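Local coordinates for protein cytochrome P450 (Novosphingobium aromaticivorans, PDB 3OFT) that binds a haem group in the mainly helical fold of the cytochrome P450 family, at residues A73-P76 and G77-K80; K123-E126 and S127-R131; W219-D222 and E223-M227; V296-R299 and K300-V304; R328-A331 and P332-T336. All blocks are in the same frame, centred on the assembly; numbering follows the deposited sequence.

All five contacts are local, each within one continuous run of the chain. Contacts 1 and 5 lie at the surface, contact 1 where a loop enters helix 78-82, contact 5 in the long loop before helix 348-365. Contacts 2, 3 and 4 are partly buried. Contact 2 lies in the C-terminal part of helix 107-128, and contact 3 starts helix 221-252 with a capping box. Contact 4 is a turn between strands, and it touches contact 1. Charged side chains matter most in contacts 2 and 3. Contact 1 rests on a small apolar touch and a water. Contact 5 mixes an apolar cover over an arginine with a water bridge.

Contact 1: residues A73-P76 and G77-K80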
loop_
_atom_site.group_PDB
_atom_site.type_symbol
_atom_site.label_atom_id
_atom_site.label_comp_id
_atom_site.label_asym_id
_atom_site.label_seq_id
_atom_site.Cartn_x
_atom_site.Cartn_y
_atom_site.Cartn_z
ATOM N N ALA A 73 -7.341 3.210 12.171
ATOM C CA ALA A 73 -6.074 3.755 12.596
ATOM C C ALA A 73 -6.051 3.975 14.075
ATOM O O ALA A 73 -7.128 4.071 14.739
ATOM C CB ALA A 73 -5.760 5.062 11.870
ATOM N N VAL A 74 -4.838 4.086 14.613
ATOM C CA VAL A 74 -4.690 4.489 16.008
ATOM C C VAL A 74 -5.012 5.979 16.290
ATOM O O VAL A 74 -5.254 6.342 17.443
ATOM C CB VAL A 74 -3.297 4.083 16.607
ATOM C CG1 VAL A 74 -3.089 2.548 16.471
ATOM C CG2 VAL A 74 -2.199 4.856 15.952
ATOM N N THR A 75 -5.021 6.831 15.263
ATOM C CA THR A 75 -5.438 8.234 15.428
ATOM C C THR A 75 -6.942 8.299 15.605
ATOM O O THR A 75 -7.663 7.848 14.711
ATOM C CB THR A 75 -5.106 9.025 14.176
ATOM O OG1 THR A 75 -3.787 8.702 13.767
ATOM C CG2 THR A 75 -5.188 10.503 14.435
ATOM N N PRO A 76 -7.438 8.878 16.734
ATOM C CA PRO A 76 -8.885 8.883 16.947
ATOM C C PRO A 76 -9.606 9.699 15.884
ATOM O O PRO A 76 -9.100 10.731 15.435
ATOM C CB PRO A 76 -9.051 9.554 18.321
ATOM C CG PRO A 76 -7.727 9.402 18.989
ATOM C CD PRO A 76 -6.713 9.463 17.890
ATOM N N GLY A 77 -10.792 9.222 15.508
ATOM C CA GLY A 77 -11.645 9.913 14.565
ATOM C C GLY A 77 -11.424 9.650 13.077
ATOM O O GLY A 77 -12.284 9.998 12.269
ATOM N N LEU A 78 -10.298 9.039 12.717
ATOM C CA LEU A 78 -9.910 8.903 11.331
ATOM C C LEU A 78 -10.874 7.911 10.659
ATOM O O LEU A 78 -11.464 8.218 9.617
ATOM C CB LEU A 78 -8.485 8.367 11.223
ATOM C CG LEU A 78 -7.610 8.760 10.040
ATOM C CD1 LEU A 78 -6.182 8.228 10.255
ATOM C CD2 LEU A 78 -8.115 8.304 8.701
ATOM N N GLY A 79 -11.018 6.734 11.260
ATOM C CA GLY A 79 -11.944 5.716 10.734
ATOM C C GLY A 79 -13.377 6.158 10.701
ATOM O O GLY A 79 -14.140 5.818 9.782
ATOM N N LYS A 80 -13.760 6.913 11.722
ATOM C CA LYS A 80 -15.135 7.378 11.831
ATOM C C LYS A 80 -15.455 8.277 10.653
ATOM O O LYS A 80 -16.583 8.272 10.150
ATOM C CB LYS A 80 -15.334 8.133 13.157
ATOM C CG LYS A 80 -16.729 8.702 13.349
ATOM C CD LYS A 80 -17.067 8.740 14.833
ATOM C CE LYS A 80 -18.540 8.387 15.041
ATOM N NZ LYS A 80 -19.382 9.596 14.914
HETATM O O HOH W 1 -9.538 6.063 13.870
#
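Leu78 reaches back to Ala73 because its side chain is nearly fully extended. CG lies close to anti to the backbone N (chi1 -150°), and CD1 continues the line, anti to CA (chi2 173°). The methyl CD1 therefore ends beside the Ala73 methyl, with 3.6 Å between Leu78 CD1 and Ala73 CB. The same CD1 also touches the side of Thr75, 4.1 Å from Thr75 CB. This is a small apolar patch between one methyl branch and two short side chains.

The backbone bends between them as a type II beta turn from Thr75 to Leu78. Thr75 O and Leu78 N are 3.5 Å apart, rather long for a turn. Gly77 takes the third position with phi 87°, a positive value that suits glycine. Gly77 is also the N-cap residue of the helix that follows.

Water 1 sits inside the bend. It lies 2.7 Å from Thr75 O, to which it probably donates, and accepts from Gly79 N at 3.1 Å. The water links the carbonyl at the start of the turn to an amide in the first turn of the helix.

The segment leads from the loop after strand 67-68 into helix 78-82, which by its place between helices 54-62 and 91-104 is consistent with the B' helix of the P450 fold. Leu78 packs on Leu72, a residue of the hexane-2,5-diol pocket. The Val74 side chain touches Ile16 and Phe17, and its CA packs on Leu303 CD2 of strand 303-307.

Contact 2: residues K123-E126 and S127-R131; sequences KLME and SLRPR
Ser127 OG donates to Leu124 O over 2.8 Å, a side-chain bond back to the preceding turn of the helix. The hydroxyl can do this because chi1 of 85° sets OG between the backbone N and the carbonyl carbon, facing that turn. OG comes in at 19° from the carbonyl plane. Ser127 N bonds to Lys123 O at 3.2 Å.

Met125 O takes two donors. Arg129 N approaches nearly along the C=O axis at 2.9 Å. Leu128 N comes at 3.0 Å from well above the carbonyl plane. The first bond spans four residues and the second three; the 3-10 segment 129-131 follows.

The charged ends are joined less directly. Glu126 and Arg129 lie side by side and point the same way, but their planes are 44° apart and Glu126 OE2 stays 4.4 Å from Arg129 NH2. Water 2 bridges them, donating to Glu126 OE2 and accepting from Arg129 NH1. Each group has a stronger partner elsewhere: Glu126 OE2 forms a salt bridge with Arg122, and Arg129 NH1 bonds to Gly365 O.

Two side chains touch the guanidinium obliquely. Met125 SD lies 3.8 Å from Arg129 NH1, on a chain bent at chi2 and chi3. Glu126 CG is 3.7 Å from Arg129 NH2. Beyond these, Met125 packs on Trp362 of helix 348-365, and Leu124 and Leu128 on Phe140.

This part of the helix is held by backbone bonds and by the serine hydroxyl. The nearby carboxylate probably favours the arginine charge, through water rather than direct contact.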
loop_
_atom_site.group_PDB
_atom_site.type_symbol
_atom_site.label_atom_id
_atom_site.label_comp_id
_atom_site.label_asym_id
_atom_site.label_seq_id
_atom_site.Cartn_x
_atom_site.Cartn_y
_atom_site.Cartn_z
ATOM N N LYS A 123 5.167 6.860 -21.112
ATOM C CA LYS A 123 5.055 8.299 -21.340
ATOM C C LYS A 123 5.760 9.060 -20.204
ATOM O O LYS A 123 6.446 10.045 -20.449
ATOM C CB LYS A 123 3.574 8.712 -21.437
ATOM C CG LYS A 123 3.324 10.181 -21.786
ATOM C CD LYS A 123 1.836 10.538 -21.726
ATOM C CE LYS A 123 1.561 11.913 -22.384
ATOM N NZ LYS A 123 0.102 12.122 -22.643
ATOM N N LEU A 124 5.597 8.606 -18.965
ATOM C CA LEU A 124 6.179 9.330 -17.823
ATOM C C LEU A 124 7.700 9.163 -17.761
ATOM O O LEU A 124 8.448 10.148 -17.522
ATOM C CB LEU A 124 5.485 8.886 -16.512
ATOM C CG LEU A 124 5.880 9.610 -15.211
ATOM C CD1 LEU A 124 5.648 11.095 -15.280
ATOM C CD2 LEU A 124 5.117 8.989 -14.050
ATOM N N MET A 125 8.172 7.933 -17.993
ATOM C CA MET A 125 9.590 7.673 -18.145
ATOM C C MET A 125 10.231 8.546 -19.229
ATOM O O MET A 125 11.315 9.159 -19.021
ATOM C CB MET A 125 9.832 6.181 -18.409
ATOM C CG MET A 125 11.262 5.773 -18.539
ATOM S SD MET A 125 11.910 6.021 -20.222
ATOM C CE MET A 125 10.881 4.842 -21.143
ATOM N N GLU A 126 9.609 8.582 -20.393
ATOM C CA GLU A 126 10.169 9.392 -21.505
ATOM C C GLU A 126 10.249 10.900 -21.260
ATOM O O GLU A 126 11.112 11.568 -21.804
ATOM C CB GLU A 126 9.420 9.122 -22.787
ATOM C CG GLU A 126 9.766 7.756 -23.389
ATOM C CD GLU A 126 8.818 7.394 -24.529
ATOM O OE1 GLU A 126 7.837 8.141 -24.765
ATOM O OE2 GLU A 126 9.048 6.348 -25.166
ATOM N N SER A 127 9.331 11.425 -20.459
ATOM C CA SER A 127 9.338 12.816 -20.037
ATOM C C SER A 127 10.548 13.110 -19.121
ATOM O O SER A 127 11.043 14.238 -19.122
ATOM C CB SER A 127 8.016 13.170 -19.334
ATOM O OG SER A 127 8.046 12.839 -17.943
ATOM N N LEU A 128 11.030 12.114 -18.363
ATOM C CA LEU A 128 12.148 12.347 -17.454
ATOM C C LEU A 128 13.521 12.023 -18.039
ATOM O O LEU A 128 14.518 12.673 -17.694
ATOM C CB LEU A 128 11.978 11.562 -16.134
ATOM C CG LEU A 128 10.683 11.777 -15.364
ATOM C CD1 LEU A 128 10.695 10.774 -14.179
ATOM C CD2 LEU A 128 10.571 13.237 -14.892
ATOM N N ARG A 129 13.569 11.048 -18.938
ATOM C CA ARG A 129 14.853 10.544 -19.486
ATOM C C ARG A 129 15.865 11.631 -19.966
ATOM O O ARG A 129 17.060 11.523 -19.664
ATOM C CB ARG A 129 14.600 9.514 -20.611
ATOM C CG ARG A 129 15.890 8.805 -21.130
ATOM C CD ARG A 129 15.566 7.679 -22.097
ATOM N NE ARG A 129 14.689 8.120 -23.176
ATOM C CZ ARG A 129 13.852 7.342 -23.862
ATOM N NH1 ARG A 129 13.714 6.035 -23.591
ATOM N NH2 ARG A 129 13.132 7.887 -24.839
ATOM N N PRO A 130 15.422 12.650 -20.733
ATOM C CA PRO A 130 16.416 13.614 -21.265
ATOM C C PRO A 130 17.161 14.472 -20.213
ATOM O O PRO A 130 18.217 15.041 -20.492
ATOM C CB PRO A 130 15.572 14.552 -22.118
ATOM C CG PRO A 130 14.313 13.764 -22.452
ATOM C CD PRO A 130 14.059 12.907 -21.270
ATOM N N ARG A 131 16.611 14.571 -19.012
ATOM C CA ARG A 131 17.248 15.377 -17.949
ATOM C C ARG A 131 18.604 14.877 -17.420
ATOM O O ARG A 131 19.436 15.682 -16.970
ATOM C CB ARG A 131 16.280 15.542 -16.773
ATOM C CG ARG A 131 15.029 16.300 -17.132
ATOM C CD ARG A 131 13.935 16.271 -16.058
ATOM N NE ARG A 131 14.438 16.478 -14.688
ATOM C CZ ARG A 131 13.660 16.410 -13.603
ATOM N NH1 ARG A 131 12.364 16.175 -13.736
ATOM N NH2 ARG A 131 14.165 16.612 -12.390
HETATM O O HOH W 2 11.127 4.370 -24.436
#

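Contact 3: residues W219-D222 and E223-M227; sequences WTVD and EARRM
Glu223 reaches back along its own helix toward Trp219 and Thr220. Its CB meets the edge of the indole, 3.7 Å from Trp219 CE3. Its CG lies beside the threonine hydroxyl, 3.2 Å from Thr220 OG1. Glu223 CD is likewise 3.2 Å from Thr220 OG1. The chain runs extended beyond CG (chi2 157°) and brings OE1 to Thr220 N at 3.0 Å. This bond is nearly straight at 175°, though the amide stands above the carboxylate plane. Glu223 OE1 also forms a salt bridge with Arg217. Glu223 OE2 is near the threonine methyl, 3.9 Å from Thr220 CG2.

In return Glu223 N donates to Thr220 OG1 at 3.1 Å. The two bonds make a capping box, with Thr220 as N-cap of helix 221-252. This helix probably corresponds to the long helix beside the haem in P450 proteins.

The Met227 side chain crosses that of Trp219 at about a right angle, with Met227 CG 3.6 Å from Trp219 CH2. Its CE sits above one ring face, near the rim, and its SD is oblique to the ring: a Met-aromatic contact. Phe97 of helix 91-104 meets the tryptophan edge-to-face.

On another side, Asp222 OD1 bridges to Arg225 NH1 at 3.0 Å, using its anti side and lying near the guanidinium plane. Val221 CG1 covers one face of that guanidinium. Water 3 joins Asp222 OD2 to Arg226 NH1, while Arg226 NE bonds to Gln83 O.

Two carboxylates thus stand at the helix start, where amide hydrogens, the helix dipole and the nearby arginines would probably favour negative charge.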
loop_
_atom_site.group_PDB
_atom_site.type_symbol
_atom_site.label_atom_id
_atom_site.label_comp_id
_atom_site.label_asym_id
_atom_site.label_seq_id
_atom_site.Cartn_x
_atom_site.Cartn_y
_atom_site.Cartn_z
ATOM N N TRP A 219 -26.219 -0.785 -5.210
ATOM C CA TRP A 219 -25.405 0.120 -4.364
ATOM C C TRP A 219 -26.211 1.370 -4.021
ATOM O O TRP A 219 -26.869 1.935 -4.907
ATOM C CB TRP A 219 -24.161 0.601 -5.117
ATOM C CG TRP A 219 -23.094 -0.445 -5.310
ATOM C CD1 TRP A 219 -23.049 -1.399 -6.307
ATOM C CD2 TRP A 219 -21.897 -0.621 -4.536
ATOM N NE1 TRP A 219 -21.902 -2.144 -6.196
ATOM C CE2 TRP A 219 -21.176 -1.701 -5.118
ATOM C CE3 TRP A 219 -21.366 0.015 -3.402
ATOM C CZ2 TRP A 219 -19.952 -2.176 -4.587
ATOM C CZ3 TRP A 219 -20.130 -0.442 -2.890
ATOM C CH2 TRP A 219 -19.460 -1.540 -3.468
ATOM N N THR A 220 -26.148 1.833 -2.774
ATOM C CA THR A 220 -26.660 3.159 -2.476
ATOM C C THR A 220 -25.610 4.172 -2.921
ATOM O O THR A 220 -24.434 3.832 -3.105
ATOM C CB THR A 220 -26.994 3.351 -0.990
ATOM O OG1 THR A 220 -25.778 3.368 -0.209
ATOM C CG2 THR A 220 -27.959 2.228 -0.510
ATOM N N VAL A 221 -26.023 5.415 -3.063
ATOM C CA VAL A 221 -25.089 6.442 -3.454
ATOM C C VAL A 221 -24.004 6.598 -2.378
ATOM O O VAL A 221 -22.832 6.797 -2.698
ATOM C CB VAL A 221 -25.784 7.799 -3.647
ATOM C CG1 VAL A 221 -24.721 8.830 -4.011
ATOM C CG2 VAL A 221 -26.794 7.699 -4.808
ATOM N N ASP A 222 -24.387 6.548 -1.107
ATOM C CA ASP A 222 -23.340 6.716 -0.078
ATOM C C ASP A 222 -22.320 5.554 -0.064
ATOM O O ASP A 222 -21.145 5.788 0.204
ATOM C CB ASP A 222 -23.901 6.935 1.320
ATOM C CG ASP A 222 -22.808 7.439 2.297
ATOM O OD1 ASP A 222 -22.186 8.506 2.028
ATOM O OD2 ASP A 222 -22.592 6.777 3.322
ATOM N N GLU A 223 -22.783 4.326 -0.316
ATOM C CA GLU A 223 -21.878 3.169 -0.363
ATOM C C GLU A 223 -20.923 3.341 -1.534
ATOM O O GLU A 223 -19.749 3.078 -1.381
ATOM C CB GLU A 223 -22.625 1.857 -0.483
ATOM C CG GLU A 223 -23.426 1.465 0.769
ATOM C CD GLU A 223 -24.578 0.495 0.469
ATOM O OE1 GLU A 223 -24.828 0.165 -0.716
ATOM O OE2 GLU A 223 -25.264 0.132 1.431
ATOM N N ALA A 224 -21.430 3.833 -2.677
ATOM C CA ALA A 224 -20.582 4.140 -3.829
ATOM C C ALA A 224 -19.532 5.165 -3.432
ATOM O O ALA A 224 -18.384 5.007 -3.787
ATOM C CB ALA A 224 -21.448 4.677 -5.046
ATOM N N ARG A 225 -19.926 6.238 -2.725
ATOM C CA ARG A 225 -18.925 7.240 -2.298
ATOM C C ARG A 225 -17.782 6.598 -1.489
ATOM O O ARG A 225 -16.629 6.891 -1.744
ATOM C CB ARG A 225 -19.517 8.350 -1.400
ATOM C CG ARG A 225 -20.624 9.232 -2.034
ATOM C CD ARG A 225 -20.933 10.385 -1.092
ATOM N NE ARG A 225 -22.090 11.160 -1.548
ATOM C CZ ARG A 225 -23.325 11.014 -1.091
ATOM N NH1 ARG A 225 -23.592 10.140 -0.108
ATOM N NH2 ARG A 225 -24.303 11.757 -1.625
ATOM N N ARG A 226 -18.151 5.785 -0.499
ATOM C CA ARG A 226 -17.207 5.096 0.435
ATOM C C ARG A 226 -16.325 4.112 -0.285
ATOM O O ARG A 226 -15.128 3.990 0.030
ATOM C CB ARG A 226 -18.005 4.321 1.519
ATOM C CG ARG A 226 -18.718 5.350 2.453
ATOM C CD ARG A 226 -19.832 4.716 3.263
ATOM N NE ARG A 226 -19.316 3.704 4.178
ATOM C CZ ARG A 226 -20.051 2.781 4.778
ATOM N NH1 ARG A 226 -21.358 2.723 4.549
ATOM N NH2 ARG A 226 -19.458 1.883 5.580
ATOM N N MET A 227 -16.910 3.355 -1.213
ATOM C CA MET A 227 -16.110 2.356 -1.952
ATOM C C MET A 227 -15.101 3.018 -2.908
ATOM O O MET A 227 -13.913 2.620 -2.984
ATOM C CB MET A 227 -17.035 1.398 -2.715
ATOM C CG MET A 227 -16.352 0.231 -3.400
ATOM S SD MET A 227 -15.778 0.710 -5.032
ATOM C CE MET A 227 -17.330 1.126 -5.844
HETATM O O HOH W 3 -23.501 4.409 3.896
#

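Contact 4: residues V296-R299 and K300-V304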
loop_
_atom_site.group_PDB
_atom_site.type_symbol
_atom_site.label_atom_id
_atom_site.label_comp_id
_atom_site.label_asym_id
_atom_site.label_seq_id
_atom_site.Cartn_x
_atom_site.Cartn_y
_atom_site.Cartn_z
ATOM N N VAL A 296 0.042 -13.289 26.306
ATOM C CA VAL A 296 -0.733 -12.202 26.910
ATOM C C VAL A 296 -2.142 -12.248 26.330
ATOM O O VAL A 296 -2.433 -13.102 25.482
ATOM C CB VAL A 296 -0.106 -10.794 26.722
ATOM C CG1 VAL A 296 1.213 -10.662 27.501
ATOM C CG2 VAL A 296 0.067 -10.435 25.217
ATOM N N THR A 297 -3.016 -11.368 26.818
ATOM C CA THR A 297 -4.391 -11.281 26.354
ATOM C C THR A 297 -4.650 -9.859 25.891
ATOM O O THR A 297 -4.588 -8.895 26.672
ATOM C CB THR A 297 -5.419 -11.593 27.457
ATOM O OG1 THR A 297 -5.202 -12.918 27.943
ATOM C CG2 THR A 297 -6.871 -11.477 26.931
ATOM N N ILE A 298 -4.956 -9.746 24.607
ATOM C CA ILE A 298 -5.468 -8.508 24.074
ATOM C C ILE A 298 -6.938 -8.462 24.509
ATOM O O ILE A 298 -7.691 -9.374 24.222
ATOM C CB ILE A 298 -5.331 -8.484 22.526
ATOM C CG1 ILE A 298 -3.848 -8.548 22.134
ATOM C CG2 ILE A 298 -6.035 -7.235 21.958
ATOM C CD1 ILE A 298 -3.577 -8.913 20.689
ATOM N N ARG A 299 -7.344 -7.425 25.222
ATOM C CA ARG A 299 -8.732 -7.309 25.714
ATOM C C ARG A 299 -9.620 -6.566 24.750
ATOM O O ARG A 299 -9.153 -5.636 24.069
ATOM C CB ARG A 299 -8.755 -6.538 27.051
ATOM C CG ARG A 299 -8.025 -7.280 28.190
ATOM C CD ARG A 299 -8.251 -6.586 29.546
ATOM N NE ARG A 299 -9.640 -6.710 29.975
ATOM C CZ ARG A 299 -10.185 -6.043 30.988
ATOM N NH1 ARG A 299 -9.465 -5.182 31.698
ATOM N NH2 ARG A 299 -11.471 -6.242 31.287
ATOM N N LYS A 300 -10.910 -6.908 24.746
ATOM C CA LYS A 300 -11.919 -6.151 23.989
ATOM C C LYS A 300 -11.729 -4.655 24.148
ATOM O O LYS A 300 -11.670 -4.144 25.277
ATOM C CB LYS A 300 -13.378 -6.450 24.468
ATOM C CG LYS A 300 -14.006 -7.714 23.940
ATOM C CD LYS A 300 -15.257 -8.088 24.791
ATOM C CE LYS A 300 -14.842 -8.550 26.182
ATOM N NZ LYS A 300 -15.990 -9.024 27.002
ATOM N N GLY A 301 -11.672 -3.959 23.016
ATOM C CA GLY A 301 -11.457 -2.521 23.008
ATOM C C GLY A 301 -10.021 -2.082 22.846
ATOM O O GLY A 301 -9.795 -0.909 22.564
ATOM N N ASP A 302 -9.059 -2.964 23.093
ATOM C CA ASP A 302 -7.648 -2.638 22.860
ATOM C C ASP A 302 -7.431 -2.500 21.358
ATOM O O ASP A 302 -8.043 -3.238 20.570
ATOM C CB ASP A 302 -6.705 -3.767 23.319
ATOM C CG ASP A 302 -6.524 -3.834 24.841
ATOM O OD1 ASP A 302 -5.795 -4.745 25.280
ATOM O OD2 ASP A 302 -7.104 -3.012 25.584
ATOM N N LEU A 303 -6.548 -1.578 20.973
ATOM C CA LEU A 303 -6.055 -1.497 19.572
ATOM C C LEU A 303 -4.763 -2.292 19.383
ATOM O O LEU A 303 -3.946 -2.393 20.306
ATOM C CB LEU A 303 -5.809 -0.041 19.166
ATOM C CG LEU A 303 -6.917 0.841 18.554
ATOM C CD1 LEU A 303 -8.340 0.389 18.833
ATOM C CD2 LEU A 303 -6.676 2.340 18.839
ATOM N N VAL A 304 -4.608 -2.857 18.185
ATOM C CA VAL A 304 -3.460 -3.681 17.817
ATOM C C VAL A 304 -2.900 -3.178 16.478
ATOM O O VAL A 304 -3.671 -2.984 15.527
ATOM C CB VAL A 304 -3.862 -5.166 17.620
ATOM C CG1 VAL A 304 -2.604 -6.008 17.394
ATOM C CG2 VAL A 304 -4.701 -5.673 18.820
#
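The carboxylate of Asp302 is turned with one face toward the backbone of Arg299. Arg299 O lies over that face, almost straight above the carbon, 3.3 Å from Asp302 CG. Arg299 N comes from the same side, well above the carboxylate plane, and bonds to Asp302 OD1 at 3.1 Å. OD1 also accepts from the indole NE1 of Trp49, on strand 48-51, its main partner. The place of OD1, and so the lengths of its bonds, is less sure than that of its neighbours.

The arrangement is a type II beta turn from Arg299 to Asp302. Its closing bond runs from Asp302 N to Arg299 O, 2.8 Å long with an angle of 161° at the hydrogen. Gly301 holds the third position with positive phi (94°). The Lys300 amide is held by Asp290 outside the turn.

The turn joins two sheets. Strand 296-298 pairs antiparallel with 291-293, and strand 303-307 belongs to the mixed sheet, between 48-51 and 282-287. Leu303 and Val304 carry the backbone into that sheet by bonds to Trp49 and Arg285.

Ile298 packs against Asp302 and Val304. Its CG2 is anti to the backbone N and lies 3.8 Å from Asp302 CB. Trp49, Ala287 and Leu39 border the same isoleucine. Ile298 and Val304 cross at about a right angle, and their branches meet methyl to methyl: Ile298 CG2 stands 3.8 Å from Val304 CG2, and Ile298 CD1 is 3.9 Å from that same methyl.

Contact 5: residues R328-A331 and P332-T336; sequences RGLA and PIRHT
Leu330 and Arg334 lie at a slant to each other, and the leucine methyl CD2 is laid over the arginine. CD2 sits on one face of the guanidinium, 3.7 Å above its plane and toward the rim. The same methyl touches the base of the side chain, 3.7 Å from Arg334 CB. The arginine folds over it through a bend at chi3 (73°).

The edge of the guanidinium is used differently. Water 4 lies in its plane and accepts from Arg334 NH1 at 2.6 Å. This water also donates to Gly329 O and accepts from Ala331 N, both at 2.8 Å. One water thus fixes the arginine tip to two backbone atoms of the residues before the 3-10 segment.

Residues 332-334 form that 3-10 segment. Arg334 N donates to Ala331 O at 2.8 Å, from well above the carbonyl plane. The segment lies in the long connection between helices 309-312 and 348-365, consistent with the meander region of P450 proteins, which precedes the haem-binding loop.

The other branch of Leu330 turns toward His335. Its CD1 meets the edge of the imidazole, 4.0 Å from His335 CD2. Pro332 O stands over the centre of one face of that ring, 3.4 Å above it. His335 ND1 bonds to Thr337 N, which helps set the ring's rotation. Arg276 of helix 267-277 borders both Leu330 and His335.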
loop_
_atom_site.group_PDB
_atom_site.type_symbol
_atom_site.label_atom_id
_atom_site.label_comp_id
_atom_site.label_asym_id
_atom_site.label_seq_id
_atom_site.Cartn_x
_atom_site.Cartn_y
_atom_site.Cartn_z
ATOM N N ARG A 328 12.984 -19.285 -3.961
ATOM C CA ARG A 328 12.114 -19.444 -2.791
ATOM C C ARG A 328 10.850 -20.254 -3.069
ATOM O O ARG A 328 10.265 -20.806 -2.135
ATOM C CB ARG A 328 11.681 -18.082 -2.251
ATOM C CG ARG A 328 12.851 -17.234 -1.742
ATOM C CD ARG A 328 12.337 -15.970 -1.015
ATOM N NE ARG A 328 13.454 -15.113 -0.656
ATOM C CZ ARG A 328 14.129 -15.204 0.490
ATOM N NH1 ARG A 328 13.786 -16.080 1.425
ATOM N NH2 ARG A 328 15.129 -14.380 0.724
ATOM N N GLY A 329 10.374 -20.263 -4.308
ATOM C CA GLY A 329 9.142 -21.005 -4.623
ATOM C C GLY A 329 7.969 -20.535 -3.757
ATOM O O GLY A 329 7.139 -21.329 -3.295
ATOM N N LEU A 330 7.920 -19.232 -3.501
ATOM C CA LEU A 330 6.988 -18.669 -2.522
ATOM C C LEU A 330 5.838 -17.987 -3.236
ATOM O O LEU A 330 6.063 -16.958 -3.872
ATOM C CB LEU A 330 7.753 -17.611 -1.734
ATOM C CG LEU A 330 7.783 -17.538 -0.210
ATOM C CD1 LEU A 330 7.704 -16.068 0.220
ATOM C CD2 LEU A 330 6.775 -18.430 0.538
ATOM N N ALA A 331 4.614 -18.528 -3.181
ATOM C CA ALA A 331 3.462 -17.763 -3.691
ATOM C C ALA A 331 3.278 -16.425 -2.908
ATOM O O ALA A 331 3.470 -16.387 -1.669
ATOM C CB ALA A 331 2.163 -18.611 -3.646
ATOM N N PRO A 332 2.913 -15.337 -3.617
ATOM C CA PRO A 332 2.775 -14.027 -2.950
ATOM C C PRO A 332 1.804 -14.066 -1.750
ATOM O O PRO A 332 2.009 -13.374 -0.782
ATOM C CB PRO A 332 2.229 -13.147 -4.061
ATOM C CG PRO A 332 2.942 -13.713 -5.300
ATOM C CD PRO A 332 2.814 -15.203 -5.086
ATOM N N ILE A 333 0.767 -14.890 -1.829
ATOM C CA ILE A 333 -0.168 -15.059 -0.710
ATOM C C ILE A 333 0.489 -15.550 0.575
ATOM O O ILE A 333 -0.035 -15.295 1.668
ATOM C CB ILE A 333 -1.420 -15.913 -1.158
ATOM C CG1 ILE A 333 -2.684 -15.546 -0.349
ATOM C CG2 ILE A 333 -1.103 -17.384 -1.192
ATOM C CD1 ILE A 333 -3.995 -15.915 -1.062
ATOM N N ARG A 334 1.651 -16.211 0.478
ATOM C CA ARG A 334 2.308 -16.755 1.671
ATOM C C ARG A 334 3.076 -15.718 2.482
ATOM O O ARG A 334 3.480 -15.985 3.611
ATOM C CB ARG A 334 3.202 -17.946 1.334
ATOM C CG ARG A 334 2.346 -19.224 1.113
ATOM C CD ARG A 334 3.185 -20.391 0.639
ATOM N NE ARG A 334 4.017 -20.954 1.706
ATOM C CZ ARG A 334 5.076 -21.748 1.512
ATOM N NH1 ARG A 334 5.467 -22.073 0.285
ATOM N NH2 ARG A 334 5.751 -22.214 2.556
ATOM N N HIS A 335 3.272 -14.534 1.923
ATOM C CA HIS A 335 3.813 -13.458 2.750
ATOM C C HIS A 335 2.730 -12.385 2.926
ATOM O O HIS A 335 1.568 -12.584 2.537
ATOM C CB HIS A 335 5.147 -12.910 2.196
ATOM C CG HIS A 335 5.042 -12.314 0.820
ATOM N ND1 HIS A 335 4.522 -11.061 0.588
ATOM C CD2 HIS A 335 5.451 -12.777 -0.380
ATOM C CE1 HIS A 335 4.552 -10.805 -0.712
ATOM N NE2 HIS A 335 5.152 -11.812 -1.316
ATOM N N THR A 336 3.108 -11.279 3.538
ATOM C CA THR A 336 2.109 -10.360 4.100
ATOM C C THR A 336 2.134 -8.977 3.458
ATOM O O THR A 336 1.486 -8.054 3.955
ATOM C CB THR A 336 2.214 -10.386 5.653
ATOM O OG1 THR A 336 2.013 -11.742 6.100
ATOM C CG2 THR A 336 1.144 -9.541 6.323
HETATM O O HOH W 4 4.614 -21.132 -2.039
#